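PDB 5NPY: flagellar basal body protein from Helicobacter pylori, which probably builds, as a hook protein, part of the flagellar hook, the joint that links the rotary motor to the filament. Local coordinates for residues 375-380 / 398-403; 197-202 / 355-360. All coordinates share one frame; numbering follows the deposited sequence.

Contact 1 of 2, residues 375-380 / 398-403; sequences SEYYMT and WEVKSY. With 144 (tris-hydroxymethyl-methyl-ammonium), chain B.
M379 lays its CB over the centre of the six-membered ring of W398, 3.8 Å from the centroid. With CG anti to the backbone N (chi1 -167°), the chain runs on across the indole, and SD finishes obliquely beside it in a Met-aromatic contact. Y377 meets the same indole through CB, 3.5 Å from W398 CE3, while its own ring lies alongside V400, whose CG1 sits over one face, 4.2 Å from the ring centroid. Next along, S375 OG and S402 OG share a hydrogen bond of 2.9 Å; Y446 also bonds S375. These three are the non-hydrogen-bonded pairs of the antiparallel strands, alternating with hydrogen-bonded E376/K401 and Y378/E399.

The latter four occupy the other face, mixing charges with an aromatic ring. Y403 OH donates to E376 OE1 (2.9 Å) from above the carboxylate, whose plane stands 79° to the phenol ring; OE2 goes to Y356 OH. At the far end T380 OG1, also bonded to T397, donates to O3 of the bound tris-hydroxymethyl-methyl-ammonium (2.9 Å), and O3 donates to E399 OE2 (2.7 Å). One ligand hydroxyl thus both accepts and donates, and the E399 carboxylate probably also suits the nearby ammonium charge.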
loop_
_atom_site.group_PDB
_atom_site.type_symbol
_atom_site.label_atom_id
_atom_site.label_comp_id
_atom_site.label_asym_id
_atom_site.label_seq_id
_atom_site.Cartn_x
_atom_site.Cartn_y
_atom_site.Cartn_z
ATOM N N SER A 375 10.630 -0.350 5.596
ATOM C CA SER A 375 11.446 0.061 4.464
ATOM C C SER A 375 12.188 1.314 4.855
ATOM O O SER A 375 11.578 2.248 5.375
ATOM C CB SER A 375 10.620 0.365 3.213
ATOM O OG SER A 375 10.189 -0.814 2.587
ATOM N N GLU A 376 13.483 1.338 4.574
ATOM C CA GLU A 376 14.300 2.529 4.706
ATOM C C GLU A 376 14.878 2.899 3.342
ATOM O O GLU A 376 15.333 2.028 2.597
ATOM C CB GLU A 376 15.407 2.286 5.697
ATOM C CG GLU A 376 14.959 1.630 6.992
ATOM C CD GLU A 376 16.111 1.592 7.968
ATOM O OE1 GLU A 376 16.643 0.503 8.243
ATOM O OE2 GLU A 376 16.546 2.683 8.391
ATOM N N TYR A 377 14.883 4.194 3.038
ATOM C CA TYR A 377 15.181 4.724 1.708
ATOM C C TYR A 377 16.387 5.650 1.792
ATOM O O TYR A 377 16.445 6.538 2.660
ATOM C CB TYR A 377 13.967 5.496 1.139
ATOM C CG TYR A 377 12.625 4.745 1.168
ATOM C CD1 TYR A 377 12.006 4.331 -0.017
ATOM C CD2 TYR A 377 11.971 4.466 2.383
ATOM C CE1 TYR A 377 10.777 3.639 -0.003
ATOM C CE2 TYR A 377 10.750 3.804 2.403
ATOM C CZ TYR A 377 10.156 3.377 1.204
ATOM O OH TYR A 377 8.944 2.694 1.210
ATOM N N TYR A 378 17.342 5.455 0.887
ATOM C CA TYR A 378 18.537 6.282 0.810
ATOM C C TYR A 378 18.653 6.780 -0.618
ATOM O O TYR A 378 18.644 5.969 -1.549
ATOM C CB TYR A 378 19.786 5.495 1.205
ATOM C CG TYR A 378 19.671 4.741 2.521
ATOM C CD1 TYR A 378 19.302 3.400 2.556
ATOM C CD2 TYR A 378 19.946 5.362 3.718
ATOM C CE1 TYR A 378 19.194 2.703 3.765
ATOM C CE2 TYR A 378 19.830 4.690 4.919
ATOM C CZ TYR A 378 19.455 3.365 4.935
ATOM O OH TYR A 378 19.347 2.707 6.131
ATOM N N MET A 379 18.764 8.102 -0.802
ATOM C CA MET A 379 18.827 8.685 -2.148
ATOM C C MET A 379 20.231 8.617 -2.712
ATOM O O MET A 379 21.196 8.999 -2.050
ATOM C CB MET A 379 18.366 10.133 -2.165
ATOM C CG MET A 379 18.128 10.660 -3.580
ATOM S SD MET A 379 17.296 12.282 -3.480
ATOM C CE MET A 379 18.664 13.383 -3.739
ATOM N N THR A 380 20.339 8.172 -3.956
ATOM C CA THR A 380 21.639 7.885 -4.539
ATOM C C THR A 380 21.939 8.707 -5.773
ATOM O O THR A 380 23.115 8.857 -6.120
ATOM C CB THR A 380 21.741 6.392 -4.918
ATOM O OG1 THR A 380 20.676 6.066 -5.839
ATOM C CG2 THR A 380 21.620 5.508 -3.678
ATOM N N TRP A 398 16.526 6.048 -5.575
ATOM C CA TRP A 398 16.744 5.714 -4.178
ATOM C C TRP A 398 17.029 4.224 -4.095
ATOM O O TRP A 398 16.470 3.446 -4.868
ATOM C CB TRP A 398 15.508 6.057 -3.312
ATOM C CG TRP A 398 15.111 7.490 -3.333
ATOM C CD1 TRP A 398 14.761 8.230 -4.423
ATOM C CD2 TRP A 398 14.965 8.362 -2.192
ATOM N NE1 TRP A 398 14.411 9.510 -4.032
ATOM C CE2 TRP A 398 14.538 9.615 -2.673
ATOM C CE3 TRP A 398 15.161 8.199 -0.812
ATOM C CZ2 TRP A 398 14.319 10.703 -1.832
ATOM C CZ3 TRP A 398 14.932 9.271 0.019
ATOM C CH2 TRP A 398 14.511 10.512 -0.492
ATOM N N GLU A 399 17.882 3.821 -3.149
ATOM C CA GLU A 399 18.047 2.406 -2.815
ATOM C C GLU A 399 17.289 2.091 -1.535
ATOM O O GLU A 399 17.515 2.738 -0.495
ATOM C CB GLU A 399 19.518 2.010 -2.651
ATOM C CG GLU A 399 20.324 2.258 -3.897
ATOM C CD GLU A 399 21.597 1.456 -3.948
ATOM O OE1 GLU A 399 21.652 0.384 -3.313
ATOM O OE2 GLU A 399 22.533 1.900 -4.635
ATOM N N VAL A 400 16.437 1.061 -1.602
ATOM C CA VAL A 400 15.487 0.724 -0.542
ATOM C C VAL A 400 15.866 -0.607 0.120
ATOM O O VAL A 400 16.009 -1.636 -0.553
ATOM C CB VAL A 400 14.054 0.663 -1.097
ATOM C CG1 VAL A 400 13.070 0.388 0.025
ATOM C CG2 VAL A 400 13.703 1.953 -1.974
ATOM N N LYS A 401 15.948 -0.594 1.446
ATOM C CA LYS A 401 16.296 -1.743 2.281
ATOM C C LYS A 401 15.033 -2.168 3.025
ATOM O O LYS A 401 14.556 -1.429 3.890
ATOM C CB LYS A 401 17.413 -1.326 3.243
ATOM C CG LYS A 401 17.609 -2.145 4.510
ATOM C CD LYS A 401 18.583 -1.426 5.464
ATOM C CE LYS A 401 19.364 -2.432 6.305
ATOM N NZ LYS A 401 20.556 -1.822 6.945
ATOM N N SER A 402 14.477 -3.342 2.689
ATOM C CA SER A 402 13.205 -3.780 3.256
ATOM C C SER A 402 13.337 -5.091 4.039
ATOM O O SER A 402 14.070 -6.005 3.635
ATOM C CB SER A 402 12.137 -3.950 2.173
ATOM O OG SER A 402 11.984 -2.787 1.372
ATOM N N TYR A 403 12.575 -5.194 5.133
ATOM C CA TYR A 403 12.610 -6.343 6.037
ATOM C C TYR A 403 11.359 -6.300 6.905
ATOM O O TYR A 403 10.604 -5.319 6.893
ATOM C CB TYR A 403 13.878 -6.342 6.900
ATOM C CG TYR A 403 14.120 -4.993 7.556
ATOM C CD1 TYR A 403 13.607 -4.713 8.822
ATOM C CD2 TYR A 403 14.830 -3.986 6.897
ATOM C CE1 TYR A 403 13.805 -3.470 9.421
ATOM C CE2 TYR A 403 15.015 -2.726 7.495
ATOM C CZ TYR A 403 14.495 -2.490 8.765
ATOM O OH TYR A 403 14.661 -1.283 9.383
HETATM C C1 144 B . 23.057 3.098 -9.939
HETATM N N 144 B . 22.835 3.726 -8.636
HETATM C C2 144 B . 24.113 4.161 -8.074
HETATM O O2 144 B . 24.852 3.124 -7.476
HETATM C C3 144 B . 22.208 2.778 -7.722
HETATM O O3 144 B . 21.595 3.456 -6.648
HETATM C C4 144 B . 21.963 4.912 -8.698
HETATM O O4 144 B . 21.509 5.358 -9.957
HETATM O O HOH W 1 21.787 0.279 5.665
#

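Contact 2 of 2, residues 197-202 / 355-360; sequences VNLNPK and PYYSTE
This is the junction between two beta sheets: the chain leaves strand 192-198 of a four-stranded mixed sheet and crosses by a loop to strand 204-207, which pairs with strand 346-364 in a larger antiparallel sheet. Segments 197-202 and 355-360 run nearly antiparallel, 166° apart, yet no direct hydrogen bond joins them. Their side chains meet instead, and the backbones draw together as the loop proceeds, from 8.1 Å between the CA atoms of V197 and T359 to 5.8 Å between those of P201 and P355.

Y357 is the hub. With CG anti to the backbone N (chi1 -164°), its ring slides past V197 in the opposite direction, its CD2–CE2 side turned to V197 and L199. V197 CG2 meets the edge of that ring near its plane, 3.9 Å from Y357 CE2, and the same methyl touches T359 CG2 at 3.8 Å. L199 approaches obliquely, bringing CD2 to 3.8 Å from Y357 CD2. The hydroxyl of T359 is bonded to Y377 on the neighbouring strand, leaving its methyl to do the packing.

Polar groups gather toward the loop. P201 O rests against the ring of P355, and a water donates to both N200 O and Y356 O, tying the two main chains where they do not bond directly. N198 spends its amide elsewhere: OD1 accepts from L459 N and S457 OG, and ND2 donates to D463 O. N200 ND2 likewise reaches Q462 O. The carbonyl of the N200 amide closes an Asx turn that shapes the loop around P201: K202 N donates to N200 OD1 over 3.0 Å, in the carbonyl plane and on a lone pair.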
loop_
_atom_site.group_PDB
_atom_site.type_symbol
_atom_site.label_atom_id
_atom_site.label_comp_id
_atom_site.label_asym_id
_atom_site.label_seq_id
_atom_site.Cartn_x
_atom_site.Cartn_y
_atom_site.Cartn_z
ATOM N N VAL A 197 3.994 5.731 -1.878
ATOM C CA VAL A 197 4.797 6.615 -1.043
ATOM C C VAL A 197 5.341 7.729 -1.925
ATOM O O VAL A 197 5.731 7.502 -3.079
ATOM C CB VAL A 197 5.953 5.850 -0.348
ATOM C CG1 VAL A 197 6.872 5.143 -1.371
ATOM C CG2 VAL A 197 6.758 6.754 0.501
ATOM N N ASN A 198 5.361 8.933 -1.395
ATOM C CA ASN A 198 6.049 10.020 -2.057
ATOM C C ASN A 198 7.382 10.186 -1.359
ATOM O O ASN A 198 7.447 10.133 -0.129
ATOM C CB ASN A 198 5.225 11.304 -2.015
ATOM C CG ASN A 198 5.906 12.421 -2.744
ATOM O OD1 ASN A 198 5.849 12.466 -3.976
ATOM N ND2 ASN A 198 6.503 13.353 -2.010
ATOM N N LEU A 199 8.446 10.356 -2.137
ATOM C CA LEU A 199 9.789 10.493 -1.581
ATOM C C LEU A 199 10.313 11.872 -1.947
ATOM O O LEU A 199 10.602 12.139 -3.115
ATOM C CB LEU A 199 10.720 9.394 -2.093
ATOM C CG LEU A 199 10.395 7.914 -1.751
ATOM C CD1 LEU A 199 11.361 6.983 -2.439
ATOM C CD2 LEU A 199 10.411 7.622 -0.273
ATOM N N ASN A 200 10.425 12.736 -0.962
ATOM C CA ASN A 200 10.877 14.098 -1.214
ATOM C C ASN A 200 12.347 14.211 -0.855
ATOM O O ASN A 200 12.743 13.839 0.264
ATOM C CB ASN A 200 10.053 15.098 -0.400
ATOM C CG ASN A 200 10.310 16.566 -0.810
ATOM O OD1 ASN A 200 11.441 17.029 -0.817
ATOM N ND2 ASN A 200 9.245 17.289 -1.141
ATOM N N PRO A 201 13.180 14.714 -1.769
ATOM C CA PRO A 201 14.639 14.701 -1.541
ATOM C C PRO A 201 15.128 15.730 -0.537
ATOM O O PRO A 201 16.334 15.770 -0.261
ATOM C CB PRO A 201 15.218 14.985 -2.943
ATOM C CG PRO A 201 14.097 15.697 -3.689
ATOM C CD PRO A 201 12.803 15.138 -3.131
ATOM N N LYS A 202 14.241 16.554 0.032
ATOM C CA LYS A 202 14.649 17.623 0.939
ATOM C C LYS A 202 13.969 17.536 2.303
ATOM O O LYS A 202 13.969 18.520 3.047
ATOM C CB LYS A 202 14.367 18.991 0.314
ATOM C CG LYS A 202 14.783 19.119 -1.121
ATOM C CD LYS A 202 16.152 19.751 -1.241
ATOM C CE LYS A 202 16.465 20.049 -2.696
ATOM N NZ LYS A 202 17.787 20.701 -2.863
ATOM N N PRO A 355 19.936 11.954 1.863
ATOM C CA PRO A 355 18.468 12.042 1.980
ATOM C C PRO A 355 17.849 10.672 2.264
ATOM O O PRO A 355 18.292 9.643 1.745
ATOM C CB PRO A 355 18.029 12.611 0.620
ATOM C CG PRO A 355 19.274 13.346 0.088
ATOM C CD PRO A 355 20.451 12.505 0.596
ATOM N N TYR A 356 16.818 10.672 3.108
ATOM C CA TYR A 356 16.390 9.482 3.830
ATOM C C TYR A 356 14.873 9.465 3.920
ATOM O O TYR A 356 14.221 10.508 3.843
ATOM C CB TYR A 356 17.012 9.439 5.240
ATOM C CG TYR A 356 16.582 8.248 6.080
ATOM C CD1 TYR A 356 15.620 8.370 7.076
ATOM C CD2 TYR A 356 17.150 6.993 5.871
ATOM C CE1 TYR A 356 15.242 7.265 7.854
ATOM C CE2 TYR A 356 16.775 5.903 6.615
ATOM C CZ TYR A 356 15.835 6.031 7.601
ATOM O OH TYR A 356 15.511 4.911 8.337
ATOM N N TYR A 357 14.311 8.261 4.067
ATOM C CA TYR A 357 12.920 8.111 4.491
ATOM C C TYR A 357 12.720 6.682 4.983
ATOM O O TYR A 357 13.578 5.816 4.798
ATOM C CB TYR A 357 11.929 8.464 3.370
ATOM C CG TYR A 357 10.510 8.697 3.888
ATOM C CD1 TYR A 357 10.283 9.573 4.945
ATOM C CD2 TYR A 357 9.420 8.027 3.345
ATOM C CE1 TYR A 357 8.998 9.797 5.443
ATOM C CE2 TYR A 357 8.123 8.230 3.825
ATOM C CZ TYR A 357 7.927 9.132 4.884
ATOM O OH TYR A 357 6.684 9.375 5.400
ATOM N N SER A 358 11.582 6.450 5.637
ATOM C CA SER A 358 11.229 5.129 6.146
ATOM C C SER A 358 9.714 4.992 6.173
ATOM O O SER A 358 9.000 5.964 6.434
ATOM C CB SER A 358 11.803 4.873 7.542
ATOM O OG SER A 358 11.321 5.842 8.437
ATOM N N THR A 359 9.226 3.801 5.844
ATOM C CA THR A 359 7.800 3.503 5.850
ATOM C C THR A 359 7.604 2.202 6.605
ATOM O O THR A 359 8.563 1.487 6.896
ATOM C CB THR A 359 7.225 3.384 4.433
ATOM O OG1 THR A 359 7.771 2.215 3.792
ATOM C CG2 THR A 359 7.555 4.666 3.617
ATOM N N GLU A 360 6.351 1.896 6.922
ATOM C CA GLU A 360 6.039 0.741 7.756
ATOM C C GLU A 360 4.576 0.389 7.545
ATOM O O GLU A 360 3.720 1.274 7.568
ATOM C CB GLU A 360 6.346 1.052 9.228
ATOM C CG GLU A 360 6.117 -0.083 10.214
ATOM C CD GLU A 360 6.253 0.379 11.678
ATOM O OE1 GLU A 360 7.396 0.448 12.188
ATOM O OE2 GLU A 360 5.213 0.680 12.313
HETATM O O HOH W 2 12.667 12.419 3.026
#

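The centres of contacts 1 and 2 lie 9 Å apart, and each has one side on a pair of adjacent strands, 370-381 and 346-364. Contact 1 pairs strands within that antiparallel sheet; contact 2 brings in strand 192-198 and its loop from the adjoining sheet. The backbone joins them directly, Y377 N lying 2.7 Å from Y357 O in a probable hydrogen bond. On the side away from segment 197-202, 2.5 Å separates Y356 OH from E376 OE2. L199 and P201 also touch Y377 and M379, extending one interior. Contact 1 supplies T380 and E399 to the ligand pocket, which N226, N381, R393, T397 and I420 complete; the side chain of L199 in contact 2 is about 12 Å from the bound tris-hydroxymethyl-methyl-ammonium.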